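Local coordinates for protein alanine racemase (Oenococcus oeni PSU-1, PDB 3HUR) that belongs to the alanine racemase family, whose members pair an N-terminal TIM-barrel domain with a mainly beta C-terminal domain, at residues S13-A18 / I373-L378; A52-E57 / E380-N385. All blocks are in the same frame, centred on the assembly; numbering follows the deposited sequence.

In the fold
Both contacts attach the C-terminal end of the chain to its N-terminal part. Along the sequence the segments alternate: 13-18, 52-57, then 373-378 and 380-385. Interaction 1 pairs strand 10-15 with strand 372-375 in the mixed sheet and continues into the starts of helices 16-30 and 377-381. Interaction 2 sets Val381 and Ile382 against helix 48-57. Their centres are about 9 Å apart, and they meet where Leu16 CD1 lies 3.6 Å from Ile382 CD1 and Leu378 CD1 lies 3.6 Å from Ala54 CB. The closing helix thus touches two helices of the N-terminal part while its preceding strand stays in the sheet.

Interaction 1 of 2, residues S13-A18 / I373-L378; sequences SVDLDA and IYTGDL
Val14 and Tyr374 lie side by side on the same face of a parallel strand pair and point the same way, with Val14 CB 3.7 Å from CD2 of the Tyr374 ring. Leu16, just past the end of its strand, reaches the same CD2 corner from the opposite side of the ring plane, its CG 4.0 Å from Tyr374 CD2. Farther along, Leu378 CD1 comes within 3.5 Å of Leu16 O, and helix 48-57 packs on Leu16, Tyr374 and Leu378. The phenol OH of Tyr374 is held elsewhere, by the carbonyl of Leu46.

Two backbone bonds join the strands. Val14 N donates to Ile373 O at 2.8 Å, and Thr375 N donates to Val14 O, approaching from above the carbonyl plane. On the other face, Ser13 OG touches the Thr375 methyl CG2.

At the polar edge both segments turn into helices. Asp15 caps its own helix: CG stands anti to the backbone N (chi1 167°), and OD1 takes Ala18 N at 3.0 Å, from above the carboxylate plane. Asp17 serves the other helix instead. Its OD1 accepts Leu378 N at 3.3 Å on the syn side, while Asp377 N makes a weak bond to OD2. The carboxylate thus covers the start of helix 377-381, whose N-cap position is Gly376, and the helix end would probably favour its negative charge.

Strand 372-375 pairs in parallel with strand 10-15, itself antiparallel to 251-263 in the mixed sheet of the C-terminal beta domain; 10-15 runs on into helix 16-30 of the barrel part.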
ATOM      1  N   SER A  13      14.588  19.686  -1.756  1.00 25.24           N
ATOM      2  CA  SER A  13      15.423  20.837  -1.976  1.00 25.74           C
ATOM      3  C   SER A  13      15.516  21.028  -3.500  1.00 26.53           C
ATOM      4  O   SER A  13      15.910  20.118  -4.209  1.00 26.64           O
ATOM      5  CB  SER A  13      16.796  20.548  -1.374  1.00 25.25           C
ATOM      6  OG  SER A  13      17.664  21.593  -1.704  1.00 27.30           O
ATOM      7  N   VAL A  14      15.178  22.215  -3.967  1.00 27.10           N
ATOM      8  CA  VAL A  14      15.062  22.536  -5.365  1.00 28.01           C
ATOM      9  C   VAL A  14      16.027  23.695  -5.721  1.00 29.70           C
ATOM     10  O   VAL A  14      15.863  24.825  -5.265  1.00 31.37           O
ATOM     11  CB  VAL A  14      13.634  23.016  -5.692  1.00 28.09           C
ATOM     12  CG1 VAL A  14      13.551  23.405  -7.164  1.00 26.93           C
ATOM     13  CG2 VAL A  14      12.575  21.967  -5.307  1.00 25.34           C
ATOM     14  N   ASP A  15      17.030  23.413  -6.527  1.00 30.42           N
ATOM     15  CA  ASP A  15      18.026  24.408  -6.877  1.00 30.97           C
ATOM     16  C   ASP A  15      17.622  25.161  -8.155  1.00 31.29           C
ATOM     17  O   ASP A  15      17.693  24.614  -9.275  1.00 30.92           O
ATOM     18  CB  ASP A  15      19.349  23.696  -7.079  1.00 31.40           C
ATOM     19  CG  ASP A  15      20.361  24.562  -7.737  1.00 31.92           C
ATOM     20  OD1 ASP A  15      20.003  25.703  -8.103  1.00 31.74           O
ATOM     21  OD2 ASP A  15      21.496  24.084  -7.903  1.00 33.22           O
ATOM     22  N   LEU A  16      17.212  26.406  -7.995  1.00 30.91           N
ATOM     23  CA  LEU A  16      16.606  27.129  -9.108  1.00 30.61           C
ATOM     24  C   LEU A  16      17.614  27.547 -10.117  1.00 31.63           C
ATOM     25  O   LEU A  16      17.246  27.745 -11.269  1.00 30.58           O
ATOM     26  CB  LEU A  16      15.827  28.356  -8.639  1.00 30.13           C
ATOM     27  CG  LEU A  16      14.564  28.061  -7.813  1.00 28.85           C
ATOM     28  CD1 LEU A  16      13.957  29.326  -7.204  1.00 24.27           C
ATOM     29  CD2 LEU A  16      13.547  27.307  -8.670  1.00 26.07           C
ATOM     30  N   ASP A  17      18.875  27.666  -9.698  1.00 33.26           N
ATOM     31  CA  ASP A  17      19.972  27.964 -10.630  1.00 35.34           C
ATOM     32  C   ASP A  17      20.092  26.834 -11.643  1.00 35.34           C
ATOM     33  O   ASP A  17      20.295  27.074 -12.828  1.00 35.73           O
ATOM     34  CB  ASP A  17      21.342  28.063  -9.938  1.00 35.96           C
ATOM     35  CG  ASP A  17      21.535  29.351  -9.131  1.00 39.80           C
ATOM     36  OD1 ASP A  17      21.250  30.469  -9.613  1.00 43.66           O
ATOM     37  OD2 ASP A  17      22.032  29.232  -7.993  1.00 46.88           O
ATOM     38  N   ALA A  18      20.005  25.606 -11.149  1.00 34.93           N
ATOM     39  CA  ALA A  18      20.129  24.436 -11.981  1.00 34.82           C
ATOM     40  C   ALA A  18      18.949  24.343 -12.924  1.00 35.09           C
ATOM     41  O   ALA A  18      19.119  23.976 -14.085  1.00 35.72           O
ATOM     42  CB  ALA A  18      20.281  23.162 -11.131  1.00 34.07           C
ATOM     43  N   ILE A 373      11.823  23.350  -0.473  1.00 30.68           N
ATOM     44  CA  ILE A 373      12.750  24.382  -0.069  1.00 31.08           C
ATOM     45  C   ILE A 373      13.631  24.812  -1.273  1.00 31.83           C
ATOM     46  O   ILE A 373      14.156  23.975  -2.001  1.00 31.27           O
ATOM     47  CB  ILE A 373      13.647  23.852   1.078  1.00 31.56           C
ATOM     48  CG1 ILE A 373      12.774  23.457   2.311  1.00 33.05           C
ATOM     49  CG2 ILE A 373      14.729  24.869   1.495  1.00 29.40           C
ATOM     50  CD1 ILE A 373      11.734  24.484   2.767  1.00 29.07           C
ATOM     51  N   TYR A 374      13.807  26.111  -1.475  1.00 31.86           N
ATOM     52  CA  TYR A 374      14.574  26.575  -2.620  1.00 32.37           C
ATOM     53  C   TYR A 374      15.958  27.034  -2.202  1.00 33.96           C
ATOM     54  O   TYR A 374      16.091  27.876  -1.319  1.00 34.04           O
ATOM     55  CB  TYR A 374      13.781  27.657  -3.359  1.00 31.00           C
ATOM     56  CG  TYR A 374      12.447  27.118  -3.759  1.00 28.48           C
ATOM     57  CD1 TYR A 374      11.329  27.254  -2.937  1.00 25.77           C
ATOM     58  CD2 TYR A 374      12.313  26.376  -4.927  1.00 26.71           C
ATOM     59  CE1 TYR A 374      10.094  26.680  -3.290  1.00 24.96           C
ATOM     60  CE2 TYR A 374      11.097  25.825  -5.301  1.00 24.43           C
ATOM     61  CZ  TYR A 374      10.009  25.958  -4.499  1.00 25.14           C
ATOM     62  OH  TYR A 374       8.860  25.368  -4.925  1.00 25.13           O
ATOM     63  N   THR A 375      16.983  26.496  -2.851  1.00 36.27           N
ATOM     64  CA  THR A 375      18.387  26.887  -2.573  1.00 37.82           C
ATOM     65  C   THR A 375      19.003  27.599  -3.750  1.00 38.55           C
ATOM     66  O   THR A 375      18.450  27.564  -4.836  1.00 38.80           O
ATOM     67  CB  THR A 375      19.288  25.676  -2.368  1.00 38.03           C
ATOM     68  OG1 THR A 375      19.357  24.949  -3.598  1.00 38.46           O
ATOM     69  CG2 THR A 375      18.755  24.762  -1.252  1.00 38.41           C
ATOM     70  N   GLY A 376      20.160  28.224  -3.512  1.00 40.59           N
ATOM     71  CA  GLY A 376      20.987  28.856  -4.555  1.00 41.27           C
ATOM     72  C   GLY A 376      20.803  30.356  -4.680  1.00 41.92           C
ATOM     73  O   GLY A 376      19.831  30.902  -4.189  1.00 41.96           O
ATOM     74  N   ASP A 377      21.752  31.013  -5.352  1.00 43.21           N
ATOM     75  CA  ASP A 377      21.807  32.481  -5.449  1.00 43.55           C
ATOM     76  C   ASP A 377      20.555  32.994  -6.117  1.00 42.06           C
ATOM     77  O   ASP A 377      19.953  33.967  -5.683  1.00 42.22           O
ATOM     78  CB  ASP A 377      23.042  32.946  -6.264  1.00 44.85           C
ATOM     79  CG  ASP A 377      24.406  32.670  -5.554  1.00 49.05           C
ATOM     80  OD1 ASP A 377      24.460  32.489  -4.304  1.00 54.91           O
ATOM     81  OD2 ASP A 377      25.447  32.663  -6.263  1.00 54.01           O
ATOM     82  N   LEU A 378      20.142  32.338  -7.187  1.00 40.72           N
ATOM     83  CA  LEU A 378      18.883  32.733  -7.841  1.00 40.06           C
ATOM     84  C   LEU A 378      17.701  32.742  -6.874  1.00 39.47           C
ATOM     85  O   LEU A 378      16.852  33.610  -6.925  1.00 39.67           O
ATOM     86  CB  LEU A 378      18.568  31.778  -8.982  1.00 40.53           C
ATOM     87  CG  LEU A 378      18.306  32.323 -10.376  1.00 40.69           C
ATOM     88  CD1 LEU A 378      17.735  31.169 -11.201  1.00 39.83           C
ATOM     89  CD2 LEU A 378      17.377  33.536 -10.340  1.00 40.25           C
TER

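Interaction 2 of 2, residues A52-E57 / E380-N385; sequences AKAFQE and EVIGAN
Ile382 packs on the flank of helix 48-57. Its apolar contacts are CD1 on Lys53 CB at 3.7 Å and, loosely, CD1 on Ala54 CB at 4.5 Å. Both methyls also lie on the helix backbone, CD1 3.9 Å from Ala54 N and CG2 4.0 Å from Lys53 O. With CG1 between the backbone N and the carbonyl carbon (chi1 66°), the two branches divide the work: CD1 takes the Lys53-Ala54 step, CG2 the Lys53 carbonyl and, more loosely, Glu57 CB.

Mixed contacts flank this apolar patch. The Glu57 chain, bent at chi2 (82°), crosses Val381 at about a right angle and lays OE2 3.6 Å from the methyl CG1. The long aliphatic part of Lys53 passes near Ile382, its CD 4.1 Å from Ile382 O, and its ammonium goes on to the carbonyl of Ala78.

Backbone bonding belongs to each side separately. Gly383, at positive phi, closes helix 377-381 in a Schellman motif, and its carbonyl accepts Gln77 NE2 of the second subunit.

The two segments are therefore held together by van der Waals packing: Lys53 offers its methylene chain, Glu57 sets its carboxylate against a methyl, and Ile382 supplies the largest share of the small interface near the protein surface.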
ATOM      1  N   ALA A  52       8.999  29.790 -12.407  1.00 26.89           N
ATOM      2  CA  ALA A  52       8.701  30.895 -13.300  1.00 28.32           C
ATOM      3  C   ALA A  52       9.468  32.178 -12.971  1.00 29.40           C
ATOM      4  O   ALA A  52      10.037  32.782 -13.868  1.00 31.36           O
ATOM      5  CB  ALA A  52       7.262  31.165 -13.331  1.00 27.77           C
ATOM      6  N   LYS A  53       9.489  32.601 -11.715  1.00 30.12           N
ATOM      7  CA  LYS A  53      10.260  33.764 -11.328  1.00 30.55           C
ATOM      8  C   LYS A  53      11.734  33.578 -11.661  1.00 31.41           C
ATOM      9  O   LYS A  53      12.371  34.499 -12.129  1.00 31.82           O
ATOM     10  CB  LYS A  53      10.167  34.032  -9.834  1.00 30.40           C
ATOM     11  CG  LYS A  53       8.874  34.611  -9.377  1.00 32.38           C
ATOM     12  CD  LYS A  53       8.913  34.748  -7.863  1.00 36.58           C
ATOM     13  CE  LYS A  53       7.677  35.442  -7.310  1.00 40.90           C
ATOM     14  NZ  LYS A  53       7.725  36.936  -7.515  1.00 43.69           N
ATOM     15  N   ALA A  54      12.295  32.415 -11.367  1.00 32.15           N
ATOM     16  CA  ALA A  54      13.682  32.164 -11.736  1.00 33.27           C
ATOM     17  C   ALA A  54      13.875  32.297 -13.269  1.00 33.94           C
ATOM     18  O   ALA A  54      14.897  32.787 -13.721  1.00 34.38           O
ATOM     19  CB  ALA A  54      14.120  30.807 -11.281  1.00 32.70           C
ATOM     20  N   PHE A  55      12.906  31.868 -14.064  1.00 33.98           N
ATOM     21  CA  PHE A  55      13.104  31.960 -15.495  1.00 34.55           C
ATOM     22  C   PHE A  55      12.967  33.402 -16.009  1.00 36.29           C
ATOM     23  O   PHE A  55      13.620  33.741 -17.002  1.00 37.03           O
ATOM     24  CB  PHE A  55      12.137  31.064 -16.269  1.00 33.56           C
ATOM     25  CG  PHE A  55      12.227  29.607 -15.933  1.00 28.06           C
ATOM     26  CD1 PHE A  55      13.390  29.040 -15.531  1.00 25.47           C
ATOM     27  CD2 PHE A  55      11.109  28.803 -16.030  1.00 25.35           C
ATOM     28  CE1 PHE A  55      13.438  27.691 -15.241  1.00 26.51           C
ATOM     29  CE2 PHE A  55      11.157  27.477 -15.748  1.00 23.54           C
ATOM     30  CZ  PHE A  55      12.310  26.918 -15.343  1.00 23.93           C
ATOM     31  N   GLN A  56      12.104  34.211 -15.376  1.00 37.21           N
ATOM     32  CA  GLN A  56      11.887  35.632 -15.786  1.00 38.18           C
ATOM     33  C   GLN A  56      13.119  36.486 -15.481  1.00 38.90           C
ATOM     34  O   GLN A  56      13.511  37.333 -16.261  1.00 39.23           O
ATOM     35  CB  GLN A  56      10.672  36.252 -15.080  1.00 38.09           C
ATOM     36  CG  GLN A  56      10.219  37.570 -15.676  1.00 36.85           C
ATOM     37  CD  GLN A  56       8.910  38.098 -15.076  1.00 36.48           C
ATOM     38  OE1 GLN A  56       7.832  37.898 -15.630  1.00 39.57           O
ATOM     39  NE2 GLN A  56       9.003  38.767 -13.943  1.00 34.61           N
ATOM     40  N   GLU A  57      13.763  36.207 -14.362  1.00 39.60           N
ATOM     41  CA  GLU A  57      14.830  37.037 -13.886  1.00 39.92           C
ATOM     42  C   GLU A  57      16.091  36.773 -14.661  1.00 39.35           C
ATOM     43  O   GLU A  57      16.939  37.669 -14.793  1.00 39.43           O
ATOM     44  CB  GLU A  57      15.063  36.822 -12.383  1.00 40.52           C
ATOM     45  CG  GLU A  57      16.571  36.821 -11.911  1.00 42.55           C
ATOM     46  CD  GLU A  57      17.155  38.208 -11.707  1.00 45.33           C
ATOM     47  OE1 GLU A  57      16.385  39.169 -11.788  1.00 47.92           O
ATOM     48  OE2 GLU A  57      18.378  38.336 -11.443  1.00 48.43           O
ATOM     49  N   GLU A 380      17.724  33.322  -3.596  1.00 41.96           N
ATOM     50  CA  GLU A 380      17.914  34.536  -2.778  1.00 43.30           C
ATOM     51  C   GLU A 380      17.324  35.735  -3.530  1.00 42.92           C
ATOM     52  O   GLU A 380      16.425  36.431  -3.002  1.00 42.61           O
ATOM     53  CB  GLU A 380      19.436  34.721  -2.559  1.00 44.57           C
ATOM     54  CG  GLU A 380      19.984  35.428  -1.305  1.00 49.05           C
ATOM     55  CD  GLU A 380      21.584  35.522  -1.319  1.00 56.14           C
ATOM     56  OE1 GLU A 380      22.250  35.400  -2.403  1.00 58.06           O
ATOM     57  OE2 GLU A 380      22.182  35.726  -0.228  1.00 60.22           O
ATOM     58  N   VAL A 381      17.784  35.923  -4.781  1.00 42.25           N
ATOM     59  CA  VAL A 381      17.393  37.067  -5.616  1.00 42.04           C
ATOM     60  C   VAL A 381      15.888  37.155  -5.869  1.00 42.87           C
ATOM     61  O   VAL A 381      15.332  38.262  -5.888  1.00 43.62           O
ATOM     62  CB  VAL A 381      18.104  37.048  -7.023  1.00 42.76           C
ATOM     63  CG1 VAL A 381      17.449  38.066  -7.990  1.00 41.06           C
ATOM     64  CG2 VAL A 381      19.643  37.270  -6.910  1.00 40.08           C
ATOM     65  N   ILE A 382      15.203  36.020  -6.070  1.00 42.62           N
ATOM     66  CA  ILE A 382      13.747  36.085  -6.331  1.00 42.39           C
ATOM     67  C   ILE A 382      12.884  36.060  -5.057  1.00 42.87           C
ATOM     68  O   ILE A 382      11.655  36.139  -5.127  1.00 42.16           O
ATOM     69  CB  ILE A 382      13.294  35.022  -7.355  1.00 42.23           C
ATOM     70  CG1 ILE A 382      13.462  33.609  -6.796  1.00 42.05           C
ATOM     71  CG2 ILE A 382      14.099  35.156  -8.619  1.00 40.52           C
ATOM     72  CD1 ILE A 382      12.584  32.608  -7.457  1.00 40.91           C
ATOM     73  N   GLY A 383      13.532  35.977  -3.899  1.00 44.10           N
ATOM     74  CA  GLY A 383      12.838  36.090  -2.611  1.00 45.72           C
ATOM     75  C   GLY A 383      12.200  34.800  -2.122  1.00 47.42           C
ATOM     76  O   GLY A 383      11.193  34.835  -1.423  1.00 48.37           O
ATOM     77  N   ALA A 384      12.778  33.661  -2.496  1.00 48.71           N
ATOM     78  CA  ALA A 384      12.213  32.357  -2.171  1.00 49.86           C
ATOM     79  C   ALA A 384      13.106  31.585  -1.204  1.00 51.32           C
ATOM     80  O   ALA A 384      12.729  30.503  -0.792  1.00 51.33           O
ATOM     81  CB  ALA A 384      12.009  31.559  -3.435  1.00 49.21           C
ATOM     82  N   ASN A 385      14.280  32.133  -0.861  1.00 53.84           N
ATOM     83  CA  ASN A 385      15.278  31.476   0.021  1.00 55.76           C
ATOM     84  C   ASN A 385      15.319  32.168   1.352  1.00 57.68           C
ATOM     85  O   ASN A 385      16.082  33.123   1.522  1.00 58.66           O
ATOM     86  CB  ASN A 385      16.698  31.531  -0.558  1.00 55.34           C
TER